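Local coordinates for protein putative aldehyde dehydrogenase AldY (Bacillus subtilis, PDB 4DNG) that probably oxidises aldehydes to carboxylates with NAD+ as the electron acceptor and may contribute to protecting the cell against stress from ethanol and related compounds, at residues 63-66 / 67-70; 113-116 / 117-120; 188-191 / 192-196; 159-162 / 163-166. One frame throughout, in Å; residues are numbered along the deposited sequence.

Four single-helix contacts illustrate how chemistry follows position in an aldehyde dehydrogenase. Contacts 1 and 2 handle helix ends: contact 1 starts helix 65-81 at the surface with polar side chains, whereas contact 2, partly buried, finishes helix 98-118 with threonine hydroxyls and a tyrosine ring. They touch each other, their centres about 10 Å apart. Contacts 3 and 4 are buried and belong to crossover helices of successive beta-alpha-beta units. I190 and F194 of contact 3 pack on M161 and I164 of contact 4. Contact 3 is regular and largely apolar, while contact 4, nearest the predicted catalytic region, is kinked and includes a water. Contact 4 also meets contact 2, through P166 and Y118.

Contact 1 of 4, residues 63-66 / 67-70; sequences STTE and DRKA
A capping box opens helix 65-81, and its two reciprocal bonds run between T64, the N-cap residue, and D67. T64 holds OG1 between its own backbone N and carbonyl carbon (chi1 60°), where the hydroxyl turns in to accept from D67 N at 3.1 Å. In return, T64 N donates to D67 OD2 over 3.2 Å, meeting the carboxylate from above its plane rather than within it. The N-H groups of the N-cap residue and of D67 are thus both met by side chains. From just beyond the box, R68 reaches back to S63, the residue before the N-cap, and grips it side-on, its NE bonding to S63 OG at 2.7 Å and its NH2 to S63 O. Both oxygens lie close to the guanidinium plane, and a bend at chi3 (-96°) turns the group to meet them, while T64 O sits over one face. S63 OG is also bonded to W60 O, and R68 NH1 makes weak bonds to T119 O and A169 O. A leucine here would probably leave S63 O and S63 OG without their guanidinium partner. One turn on, T65 and K69 run side by side, T65 CG2 lying 3.8 Å from K69 CD.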
ATOM      1  N   SER A  63      -9.737 -23.750  -6.435  1.00 82.53           N
ATOM      2  CA  SER A  63     -10.334 -23.850  -7.762  1.00 83.18           C
ATOM      3  C   SER A  63      -9.245 -23.849  -8.814  1.00 85.33           C
ATOM      4  O   SER A  63      -8.194 -23.228  -8.636  1.00 86.56           O
ATOM      5  CB  SER A  63     -11.286 -22.688  -8.017  1.00 81.12           C
ATOM      6  OG  SER A  63     -10.564 -21.474  -8.160  1.00 77.15           O
ATOM      7  N   THR A  64      -9.508 -24.552  -9.906  1.00 85.55           N
ATOM      8  CA  THR A  64      -8.591 -24.606 -11.030  1.00 87.83           C
ATOM      9  C   THR A  64      -8.785 -23.366 -11.885  1.00 85.39           C
ATOM     10  O   THR A  64      -9.790 -22.671 -11.767  1.00 81.11           O
ATOM     11  CB  THR A  64      -8.885 -25.824 -11.918  1.00 89.07           C
ATOM     12  OG1 THR A  64     -10.226 -25.726 -12.408  1.00 90.23           O
ATOM     13  CG2 THR A  64      -8.715 -27.133 -11.136  1.00 87.16           C
ATOM     14  N   THR A  65      -7.818 -23.108 -12.754  1.00 86.24           N
ATOM     15  CA  THR A  65      -7.940 -22.075 -13.764  1.00 88.32           C
ATOM     16  C   THR A  65      -9.275 -22.180 -14.525  1.00 88.60           C
ATOM     17  O   THR A  65     -10.015 -21.184 -14.599  1.00 82.79           O
ATOM     18  CB  THR A  65      -6.742 -22.141 -14.730  1.00 85.70           C
ATOM     19  OG1 THR A  65      -5.540 -21.985 -13.966  1.00 83.58           O
ATOM     20  CG2 THR A  65      -6.811 -21.055 -15.810  1.00 81.46           C
ATOM     21  N   GLU A  66      -9.578 -23.379 -15.049  1.00 81.56           N
ATOM     22  CA  GLU A  66     -10.794 -23.623 -15.857  1.00 86.40           C
ATOM     23  C   GLU A  66     -12.067 -23.290 -15.077  1.00 84.30           C
ATOM     24  O   GLU A  66     -12.956 -22.626 -15.606  1.00 81.19           O
ATOM     25  CB  GLU A  66     -10.876 -25.072 -16.411  1.00 86.71           C
ATOM     26  CG  GLU A  66      -9.578 -25.643 -16.982  1.00 95.63           C
ATOM     27  CD  GLU A  66      -8.618 -26.160 -15.902  1.00114.37           C
ATOM     28  OE1 GLU A  66      -7.478 -25.645 -15.815  1.00126.49           O
ATOM     29  OE2 GLU A  66      -8.994 -27.071 -15.126  1.00110.23           O
ATOM     30  N   ASP A  67     -12.144 -23.742 -13.824  1.00 83.37           N
ATOM     31  CA  ASP A  67     -13.269 -23.397 -12.953  1.00 83.03           C
ATOM     32  C   ASP A  67     -13.502 -21.891 -13.045  1.00 86.04           C
ATOM     33  O   ASP A  67     -14.630 -21.429 -13.254  1.00 91.64           O
ATOM     34  CB  ASP A  67     -12.971 -23.754 -11.482  1.00 82.38           C
ATOM     35  CG  ASP A  67     -13.158 -25.249 -11.145  1.00 88.74           C
ATOM     36  OD1 ASP A  67     -13.920 -25.989 -11.821  1.00 90.34           O
ATOM     37  OD2 ASP A  67     -12.541 -25.676 -10.143  1.00 91.35           O
ATOM     38  N   ARG A  68     -12.412 -21.136 -12.911  1.00 78.99           N
ATOM     39  CA  ARG A  68     -12.475 -19.692 -12.783  1.00 77.62           C
ATOM     40  C   ARG A  68     -12.735 -18.968 -14.095  1.00 79.59           C
ATOM     41  O   ARG A  68     -13.446 -17.970 -14.102  1.00 78.53           O
ATOM     42  CB  ARG A  68     -11.211 -19.152 -12.105  1.00 74.51           C
ATOM     43  CG  ARG A  68     -11.239 -19.298 -10.603  1.00 70.91           C
ATOM     44  CD  ARG A  68      -9.974 -18.783  -9.963  1.00 70.55           C
ATOM     45  NE  ARG A  68      -9.047 -19.878  -9.730  1.00 77.53           N
ATOM     46  CZ  ARG A  68      -7.847 -19.980 -10.289  1.00 79.94           C
ATOM     47  NH1 ARG A  68      -7.417 -19.042 -11.117  1.00 75.12           N
ATOM     48  NH2 ARG A  68      -7.073 -21.018 -10.005  1.00 84.79           N
ATOM     49  N   LYS A  69     -12.161 -19.453 -15.194  1.00 81.91           N
ATOM     50  CA  LYS A  69     -12.437 -18.858 -16.500  1.00 86.03           C
ATOM     51  C   LYS A  69     -13.897 -19.087 -16.889  1.00 85.29           C
ATOM     52  O   LYS A  69     -14.546 -18.181 -17.423  1.00 89.75           O
ATOM     53  CB  LYS A  69     -11.493 -19.389 -17.582  1.00 94.21           C
ATOM     54  CG  LYS A  69     -10.025 -19.059 -17.345  1.00101.15           C
ATOM     55  CD  LYS A  69      -9.122 -19.619 -18.437  1.00 99.01           C
ATOM     56  CE  LYS A  69      -9.101 -18.722 -19.668  1.00104.50           C
ATOM     57  NZ  LYS A  69      -8.480 -19.406 -20.839  1.00110.75           N
ATOM     58  N   ALA A  70     -14.407 -20.288 -16.602  1.00 78.23           N
ATOM     59  CA  ALA A  70     -15.805 -20.649 -16.894  1.00 78.67           C
ATOM     60  C   ALA A  70     -16.812 -19.728 -16.187  1.00 83.36           C
ATOM     61  O   ALA A  70     -17.771 -19.227 -16.801  1.00 88.24           O
ATOM     62  CB  ALA A  70     -16.062 -22.100 -16.524  1.00 75.85           C
TER

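Contact 2 of 4, residues 113-116 / 117-120; sequences DEAM and TYTG
This is a local helix-end contact, in which T117, Y118 and T119 fold back on the carbonyls of E114 and A115 as helix 98-118 runs out. Each of the two oxygens is gripped by a backbone N-H and a hydroxyl. E114 O accepts from T117 N and, in the carbonyl plane, from T117 OG1 at a short 2.5 Å. A115 O takes Y118 N at 3.0 Å on one face of its plane and T119 OG1 at 2.9 Å on the other. Both N-H groups bond three residues back, in the 3-10 manner, and the threonine hydroxyls add to them. The Y118 ring is laid back over the same turn because its CG stands between the backbone N and the carbonyl carbon (chi1 53°). A115 CA lies 3.9 Å from the ring centroid, a CH-pi contact over the face, while A115 O sits above the rim on that side. E114 CG approaches Y118 CE2 at 4.0 Å. Among the neighbouring helices, A115 and M116 pack on L72 of helix 65-81, D113 forms a salt bridge with R76 of that helix, and Y118 and T119 lean on P166 and A169 of helix 156-169.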
ATOM      1  N   ASP A 113     -13.521  -9.716 -19.631  1.00 72.02           N
ATOM      2  CA  ASP A 113     -12.653 -10.271 -20.677  1.00 70.85           C
ATOM      3  C   ASP A 113     -11.190 -10.242 -20.230  1.00 66.96           C
ATOM      4  O   ASP A 113     -10.434 -11.161 -20.506  1.00 69.26           O
ATOM      5  CB  ASP A 113     -12.804  -9.479 -21.984  1.00 70.85           C
ATOM      6  CG  ASP A 113     -14.130  -9.749 -22.705  1.00 76.73           C
ATOM      7  OD1 ASP A 113     -14.814 -10.745 -22.373  1.00 77.05           O
ATOM      8  OD2 ASP A 113     -14.493  -8.953 -23.615  1.00 75.29           O
ATOM      9  N   GLU A 114     -10.805  -9.184 -19.519  1.00 72.63           N
ATOM     10  CA  GLU A 114      -9.416  -8.979 -19.136  1.00 70.34           C
ATOM     11  C   GLU A 114      -9.043  -9.939 -18.021  1.00 69.55           C
ATOM     12  O   GLU A 114      -7.985 -10.567 -18.076  1.00 75.70           O
ATOM     13  CB  GLU A 114      -9.155  -7.514 -18.781  1.00 73.35           C
ATOM     14  CG  GLU A 114      -7.703  -7.164 -18.458  1.00 89.00           C
ATOM     15  CD  GLU A 114      -6.733  -7.335 -19.627  1.00115.29           C
ATOM     16  OE1 GLU A 114      -7.113  -7.075 -20.796  1.00117.21           O
ATOM     17  OE2 GLU A 114      -5.569  -7.722 -19.373  1.00127.63           O
ATOM     18  N   ALA A 115      -9.947 -10.111 -17.057  1.00 65.99           N
ATOM     19  CA  ALA A 115      -9.750 -11.050 -15.946  1.00 69.83           C
ATOM     20  C   ALA A 115      -9.365 -12.469 -16.373  1.00 78.65           C
ATOM     21  O   ALA A 115      -8.475 -13.089 -15.780  1.00 83.64           O
ATOM     22  CB  ALA A 115     -10.981 -11.086 -15.059  1.00 68.42           C
ATOM     23  N   MET A 116     -10.034 -12.974 -17.403  1.00 76.85           N
ATOM     24  CA  MET A 116      -9.745 -14.293 -17.934  1.00 78.16           C
ATOM     25  C   MET A 116      -8.285 -14.490 -18.357  1.00 82.04           C
ATOM     26  O   MET A 116      -7.772 -15.606 -18.313  1.00 87.84           O
ATOM     27  CB  MET A 116     -10.662 -14.583 -19.114  1.00 82.76           C
ATOM     28  CG  MET A 116     -12.118 -14.753 -18.732  1.00 88.17           C
ATOM     29  SD  MET A 116     -13.115 -15.027 -20.198  1.00 97.85           S
ATOM     30  CE  MET A 116     -14.558 -14.029 -19.848  1.00 92.34           C
ATOM     31  N   THR A 117      -7.622 -13.413 -18.767  1.00 80.61           N
ATOM     32  CA  THR A 117      -6.240 -13.488 -19.235  1.00 79.15           C
ATOM     33  C   THR A 117      -5.251 -13.711 -18.091  1.00 82.28           C
ATOM     34  O   THR A 117      -4.122 -14.156 -18.315  1.00 83.98           O
ATOM     35  CB  THR A 117      -5.815 -12.229 -20.016  1.00 78.59           C
ATOM     36  OG1 THR A 117      -5.736 -11.106 -19.128  1.00 79.58           O
ATOM     37  CG2 THR A 117      -6.799 -11.930 -21.141  1.00 78.39           C
ATOM     38  N   TYR A 118      -5.665 -13.414 -16.868  1.00 79.72           N
ATOM     39  CA  TYR A 118      -4.755 -13.607 -15.744  1.00 89.45           C
ATOM     40  C   TYR A 118      -5.249 -14.510 -14.609  1.00 83.96           C
ATOM     41  O   TYR A 118      -4.553 -14.685 -13.605  1.00 81.52           O
ATOM     42  CB  TYR A 118      -4.225 -12.269 -15.223  1.00 91.86           C
ATOM     43  CG  TYR A 118      -5.275 -11.255 -14.879  1.00 84.67           C
ATOM     44  CD1 TYR A 118      -6.198 -11.502 -13.870  1.00 87.84           C
ATOM     45  CD2 TYR A 118      -5.325 -10.033 -15.538  1.00 80.95           C
ATOM     46  CE1 TYR A 118      -7.151 -10.562 -13.529  1.00 87.35           C
ATOM     47  CE2 TYR A 118      -6.285  -9.088 -15.214  1.00 83.25           C
ATOM     48  CZ  TYR A 118      -7.192  -9.360 -14.204  1.00 85.62           C
ATOM     49  OH  TYR A 118      -8.153  -8.446 -13.857  1.00 92.47           O
ATOM     50  N   THR A 119      -6.429 -15.099 -14.785  1.00 77.94           N
ATOM     51  CA  THR A 119      -6.906 -16.136 -13.883  1.00 81.34           C
ATOM     52  C   THR A 119      -5.836 -17.223 -13.741  1.00 88.46           C
ATOM     53  O   THR A 119      -5.737 -17.884 -12.708  1.00 84.62           O
ATOM     54  CB  THR A 119      -8.185 -16.805 -14.412  1.00 88.20           C
ATOM     55  OG1 THR A 119      -8.806 -15.965 -15.390  1.00103.62           O
ATOM     56  CG2 THR A 119      -9.147 -17.061 -13.284  1.00 74.74           C
ATOM     57  N   GLY A 120      -4.994 -17.317 -14.745  1.00 91.21           N
ATOM     58  CA  GLY A 120      -3.932 -18.285 -14.780  1.00 81.16           C
ATOM     59  C   GLY A 120      -2.786 -17.991 -13.860  1.00 87.27           C
ATOM     60  O   GLY A 120      -1.926 -18.817 -13.673  1.00 98.19           O
TER

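Contact 3 of 4, residues 188-191 / 192-196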
ATOM      1  N   THR A 188     -26.788  -5.767  -7.557  1.00 60.90           N
ATOM      2  CA  THR A 188     -27.644  -6.961  -7.694  1.00 66.70           C
ATOM      3  C   THR A 188     -27.538  -7.654  -9.058  1.00 66.21           C
ATOM      4  O   THR A 188     -27.540  -8.892  -9.131  1.00 67.04           O
ATOM      5  CB  THR A 188     -29.121  -6.684  -7.353  1.00 72.84           C
ATOM      6  OG1 THR A 188     -29.598  -5.584  -8.138  1.00 80.00           O
ATOM      7  CG2 THR A 188     -29.271  -6.354  -5.879  1.00 71.89           C
ATOM      8  N   ILE A 189     -27.442  -6.856 -10.123  1.00 58.93           N
ATOM      9  CA  ILE A 189     -27.298  -7.386 -11.474  1.00 59.67           C
ATOM     10  C   ILE A 189     -26.007  -8.202 -11.563  1.00 60.44           C
ATOM     11  O   ILE A 189     -25.993  -9.307 -12.136  1.00 66.43           O
ATOM     12  CB  ILE A 189     -27.322  -6.270 -12.539  1.00 57.45           C
ATOM     13  CG1 ILE A 189     -28.724  -5.710 -12.682  1.00 61.22           C
ATOM     14  CG2 ILE A 189     -26.864  -6.787 -13.896  1.00 60.72           C
ATOM     15  CD1 ILE A 189     -28.752  -4.409 -13.456  1.00 68.54           C
ATOM     16  N   ILE A 190     -24.944  -7.668 -10.963  1.00 55.22           N
ATOM     17  CA  ILE A 190     -23.651  -8.332 -10.933  1.00 56.60           C
ATOM     18  C   ILE A 190     -23.784  -9.653 -10.170  1.00 60.97           C
ATOM     19  O   ILE A 190     -23.345 -10.700 -10.659  1.00 63.55           O
ATOM     20  CB  ILE A 190     -22.563  -7.431 -10.321  1.00 57.01           C
ATOM     21  CG1 ILE A 190     -22.068  -6.453 -11.369  1.00 54.79           C
ATOM     22  CG2 ILE A 190     -21.383  -8.263  -9.838  1.00 60.62           C
ATOM     23  CD1 ILE A 190     -21.379  -5.229 -10.801  1.00 53.08           C
ATOM     24  N   ALA A 191     -24.409  -9.607  -8.994  1.00 55.51           N
ATOM     25  CA  ALA A 191     -24.699 -10.846  -8.241  1.00 59.36           C
ATOM     26  C   ALA A 191     -25.501 -11.846  -9.073  1.00 65.30           C
ATOM     27  O   ALA A 191     -25.185 -13.044  -9.111  1.00 71.93           O
ATOM     28  CB  ALA A 191     -25.408 -10.547  -6.936  1.00 56.93           C
ATOM     29  N   LYS A 192     -26.513 -11.361  -9.775  1.00 65.60           N
ATOM     30  CA  LYS A 192     -27.295 -12.260 -10.629  1.00 72.18           C
ATOM     31  C   LYS A 192     -26.420 -12.941 -11.705  1.00 74.61           C
ATOM     32  O   LYS A 192     -26.572 -14.126 -12.004  1.00 75.37           O
ATOM     33  CB  LYS A 192     -28.481 -11.516 -11.255  1.00 69.17           C
ATOM     34  CG  LYS A 192     -29.411 -12.397 -12.070  1.00 78.60           C
ATOM     35  CD  LYS A 192     -30.519 -13.052 -11.260  1.00 86.42           C
ATOM     36  CE  LYS A 192     -31.214 -14.155 -12.070  1.00105.74           C
ATOM     37  NZ  LYS A 192     -31.752 -13.759 -13.413  1.00106.31           N
ATOM     38  N   ALA A 193     -25.498 -12.171 -12.274  1.00 76.66           N
ATOM     39  CA  ALA A 193     -24.603 -12.670 -13.303  1.00 67.58           C
ATOM     40  C   ALA A 193     -23.717 -13.791 -12.786  1.00 71.70           C
ATOM     41  O   ALA A 193     -23.530 -14.794 -13.471  1.00 77.02           O
ATOM     42  CB  ALA A 193     -23.752 -11.530 -13.837  1.00 62.42           C
ATOM     43  N   PHE A 194     -23.171 -13.628 -11.578  1.00 65.30           N
ATOM     44  CA  PHE A 194     -22.243 -14.610 -11.065  1.00 64.90           C
ATOM     45  C   PHE A 194     -22.970 -15.838 -10.557  1.00 68.11           C
ATOM     46  O   PHE A 194     -22.448 -16.968 -10.632  1.00 69.90           O
ATOM     47  CB  PHE A 194     -21.320 -13.995 -10.010  1.00 65.15           C
ATOM     48  CG  PHE A 194     -20.155 -13.260 -10.606  1.00 62.51           C
ATOM     49  CD1 PHE A 194     -19.050 -13.959 -11.091  1.00 61.83           C
ATOM     50  CD2 PHE A 194     -20.184 -11.874 -10.737  1.00 61.69           C
ATOM     51  CE1 PHE A 194     -17.979 -13.283 -11.661  1.00 58.80           C
ATOM     52  CE2 PHE A 194     -19.115 -11.193 -11.295  1.00 55.59           C
ATOM     53  CZ  PHE A 194     -18.016 -11.892 -11.761  1.00 54.73           C
ATOM     54  N   GLU A 195     -24.188 -15.617 -10.070  1.00 64.01           N
ATOM     55  CA  GLU A 195     -25.034 -16.718  -9.677  1.00 66.76           C
ATOM     56  C   GLU A 195     -25.345 -17.540 -10.926  1.00 79.00           C
ATOM     57  O   GLU A 195     -25.203 -18.773 -10.935  1.00 86.67           O
ATOM     58  CB  GLU A 195     -26.321 -16.222  -9.007  1.00 70.60           C
ATOM     59  CG  GLU A 195     -27.479 -17.213  -9.142  1.00 78.83           C
ATOM     60  CD  GLU A 195     -28.696 -16.817  -8.354  1.00 86.61           C
ATOM     61  OE1 GLU A 195     -29.208 -15.709  -8.593  1.00 89.36           O
ATOM     62  OE2 GLU A 195     -29.146 -17.626  -7.510  1.00 94.39           O
ATOM     63  N   HIS A 196     -25.756 -16.859 -11.990  1.00 77.47           N
ATOM     64  CA  HIS A 196     -26.030 -17.537 -13.251  1.00 78.80           C
ATOM     65  C   HIS A 196     -24.851 -18.399 -13.632  1.00 81.84           C
ATOM     66  O   HIS A 196     -25.009 -19.460 -14.219  1.00 94.57           O
ATOM     67  CB  HIS A 196     -26.321 -16.499 -14.323  1.00 78.01           C
ATOM     68  CG  HIS A 196     -26.554 -17.079 -15.687  1.00 88.42           C
ATOM     69  ND1 HIS A 196     -27.747 -17.581 -16.068  1.00 89.15           N
ATOM     70  CD2 HIS A 196     -25.695 -17.225 -16.774  1.00 91.93           C
ATOM     71  CE1 HIS A 196     -27.656 -18.019 -17.331  1.00 92.45           C
ATOM     72  NE2 HIS A 196     -26.400 -17.800 -17.763  1.00 92.15           N
TER
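The F194 side chain rises beside I190, one helical turn earlier. Its CB lies 3.9 Å from I190 O, the carbonyl that also receives F194 N in a backbone hydrogen bond of 3.1 Å. With CG set anti to its own carbonyl carbon (chi1 -82°), the ring stands alongside the isoleucine instead of turning away. CG is still near the same oxygen, and CD2 comes closer, to 3.4 Å from I190 O at the ring's edge. CD2 also begins the apolar contact, 3.9 Å from I190 CG2, and CE2 extends it at 4.0 Å. The methyl meets the ring in its plane, at the edge and not over a face. The two side chains point the same way and form one apolar surface, which packs against I164 of helix 156-169 and L204 of strand 204-206; V71 and A75 of helix 65-81 also touch the phenyl group. Round the helix, K192 N to T188 O and E195 N to A191 O continue the regular backbone ladder, and K192 NZ is bonded to Y78 OH. Helix 183-196 is the crossover of the beta-alpha-beta unit between the parallel strands 173-177 and 204-206, and this apolar side packs on the second of them.

Contact 4 of 4, residues 159-162 / 163-166; sequences LSMR and SIAP
S160 O serves two donors from the next turn of helix 156-169. I164 N reaches it in the carbonyl plane at 2.9 Å, nearly straight at 166°, and S163 N reaches it from above that plane, also at 2.9 Å. S163 N does not bond to L159 O, and a water donates to that oxygen instead, at 2.7 Å, and is hydrogen-bonded to S163 OG as well. With OG anti to its carbonyl carbon (chi1 -58°), S163 meets this water and also S228 OG. A165 N goes to M161 O in the ordinary way, but P166 has no N-H for R162 O, and its CG lies 3.3 Å from that oxygen instead. The buried S160 OG has S151 OG and H176 NE2 among its partners. On the apolar side, M161 SD packs at 3.8 Å from A165 CB, and I164 packs on I190 and F194 of helix 183-196. Cut back to alanine, I164 would be likely to leave a gap between the two helices. R162 NH2 makes a long, weak ion pair with OE2 of E253. The chemistry implies a kinked helix in which a water, held also by S163 OG, takes the place of one missing backbone donor, close to E253, a predicted active-site residue.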
ATOM      1  N   LEU A 159     -17.240   0.377 -11.880  1.00 52.24           N
ATOM      2  CA  LEU A 159     -16.318   0.466 -10.744  1.00 60.68           C
ATOM      3  C   LEU A 159     -16.410  -0.728  -9.801  1.00 65.47           C
ATOM      4  O   LEU A 159     -15.394  -1.219  -9.351  1.00 76.65           O
ATOM      5  CB  LEU A 159     -16.515   1.783  -9.955  1.00 63.77           C
ATOM      6  CG  LEU A 159     -16.120   3.088 -10.670  1.00 69.18           C
ATOM      7  CD1 LEU A 159     -16.309   4.309  -9.779  1.00 69.13           C
ATOM      8  CD2 LEU A 159     -14.691   3.051 -11.210  1.00 65.38           C
ATOM      9  N   SER A 160     -17.628  -1.164  -9.491  1.00 57.62           N
ATOM     10  CA  SER A 160     -17.850  -2.399  -8.776  1.00 53.14           C
ATOM     11  C   SER A 160     -17.101  -3.564  -9.452  1.00 53.25           C
ATOM     12  O   SER A 160     -16.308  -4.269  -8.809  1.00 50.39           O
ATOM     13  CB  SER A 160     -19.361  -2.697  -8.683  1.00 53.97           C
ATOM     14  OG  SER A 160     -20.035  -1.690  -7.926  1.00 51.83           O
ATOM     15  N   MET A 161     -17.334  -3.771 -10.746  1.00 52.04           N
ATOM     16  CA  MET A 161     -16.731  -4.916 -11.423  1.00 48.14           C
ATOM     17  C   MET A 161     -15.202  -4.751 -11.501  1.00 51.83           C
ATOM     18  O   MET A 161     -14.450  -5.733 -11.566  1.00 54.67           O
ATOM     19  CB  MET A 161     -17.340  -5.077 -12.805  1.00 50.41           C
ATOM     20  CG  MET A 161     -16.850  -6.272 -13.583  1.00 51.90           C
ATOM     21  SD  MET A 161     -17.535  -7.692 -12.756  1.00 60.37           S
ATOM     22  CE  MET A 161     -19.219  -7.637 -13.379  1.00 58.64           C
ATOM     23  N   ARG A 162     -14.731  -3.509 -11.446  1.00 56.50           N
ATOM     24  CA  ARG A 162     -13.282  -3.272 -11.434  1.00 58.72           C
ATOM     25  C   ARG A 162     -12.641  -3.903 -10.203  1.00 59.08           C
ATOM     26  O   ARG A 162     -11.441  -4.136 -10.194  1.00 69.08           O
ATOM     27  CB  ARG A 162     -12.945  -1.790 -11.541  1.00 58.83           C
ATOM     28  CG  ARG A 162     -11.522  -1.515 -11.964  1.00 75.76           C
ATOM     29  CD  ARG A 162     -11.130  -0.078 -11.662  1.00 90.00           C
ATOM     30  NE  ARG A 162     -11.198   0.194 -10.230  1.00104.46           N
ATOM     31  CZ  ARG A 162     -11.278   1.414  -9.705  1.00116.49           C
ATOM     32  NH1 ARG A 162     -11.343   1.575  -8.388  1.00121.09           N
ATOM     33  NH2 ARG A 162     -11.306   2.473 -10.499  1.00111.61           N
ATOM     34  N   SER A 163     -13.438  -4.213  -9.183  1.00 51.46           N
ATOM     35  CA  SER A 163     -12.890  -4.908  -8.026  1.00 57.12           C
ATOM     36  C   SER A 163     -13.389  -6.329  -7.907  1.00 58.06           C
ATOM     37  O   SER A 163     -12.658  -7.223  -7.464  1.00 61.31           O
ATOM     38  CB  SER A 163     -13.167  -4.150  -6.732  1.00 56.03           C
ATOM     39  OG  SER A 163     -12.613  -2.858  -6.828  1.00 65.30           O
ATOM     40  N   ILE A 164     -14.641  -6.539  -8.270  1.00 58.87           N
ATOM     41  CA  ILE A 164     -15.220  -7.866  -8.170  1.00 59.32           C
ATOM     42  C   ILE A 164     -14.462  -8.876  -9.060  1.00 59.33           C
ATOM     43  O   ILE A 164     -14.035  -9.937  -8.589  1.00 62.40           O
ATOM     44  CB  ILE A 164     -16.730  -7.823  -8.461  1.00 56.39           C
ATOM     45  CG1 ILE A 164     -17.447  -7.117  -7.303  1.00 56.39           C
ATOM     46  CG2 ILE A 164     -17.252  -9.220  -8.723  1.00 54.84           C
ATOM     47  CD1 ILE A 164     -18.852  -6.642  -7.610  1.00 59.27           C
ATOM     48  N   ALA A 165     -14.230  -8.525 -10.318  1.00 57.08           N
ATOM     49  CA  ALA A 165     -13.748  -9.540 -11.276  1.00 64.38           C
ATOM     50  C   ALA A 165     -12.289 -10.010 -11.050  1.00 65.31           C
ATOM     51  O   ALA A 165     -12.025 -11.205 -11.044  1.00 64.86           O
ATOM     52  CB  ALA A 165     -13.996  -9.096 -12.719  1.00 60.78           C
ATOM     53  N   PRO A 166     -11.339  -9.077 -10.855  1.00 64.08           N
ATOM     54  CA  PRO A 166     -10.000  -9.540 -10.449  1.00 63.63           C
ATOM     55  C   PRO A 166      -9.994 -10.316  -9.124  1.00 68.05           C
ATOM     56  O   PRO A 166      -9.328 -11.346  -9.007  1.00 74.86           O
ATOM     57  CB  PRO A 166      -9.199  -8.245 -10.300  1.00 65.49           C
ATOM     58  CG  PRO A 166     -10.179  -7.121 -10.463  1.00 66.74           C
ATOM     59  CD  PRO A 166     -11.334  -7.658 -11.245  1.00 61.55           C
TER
HETATM   60  O   HOH W   1     -12.958  -0.621  -8.228  1.00 85.29           O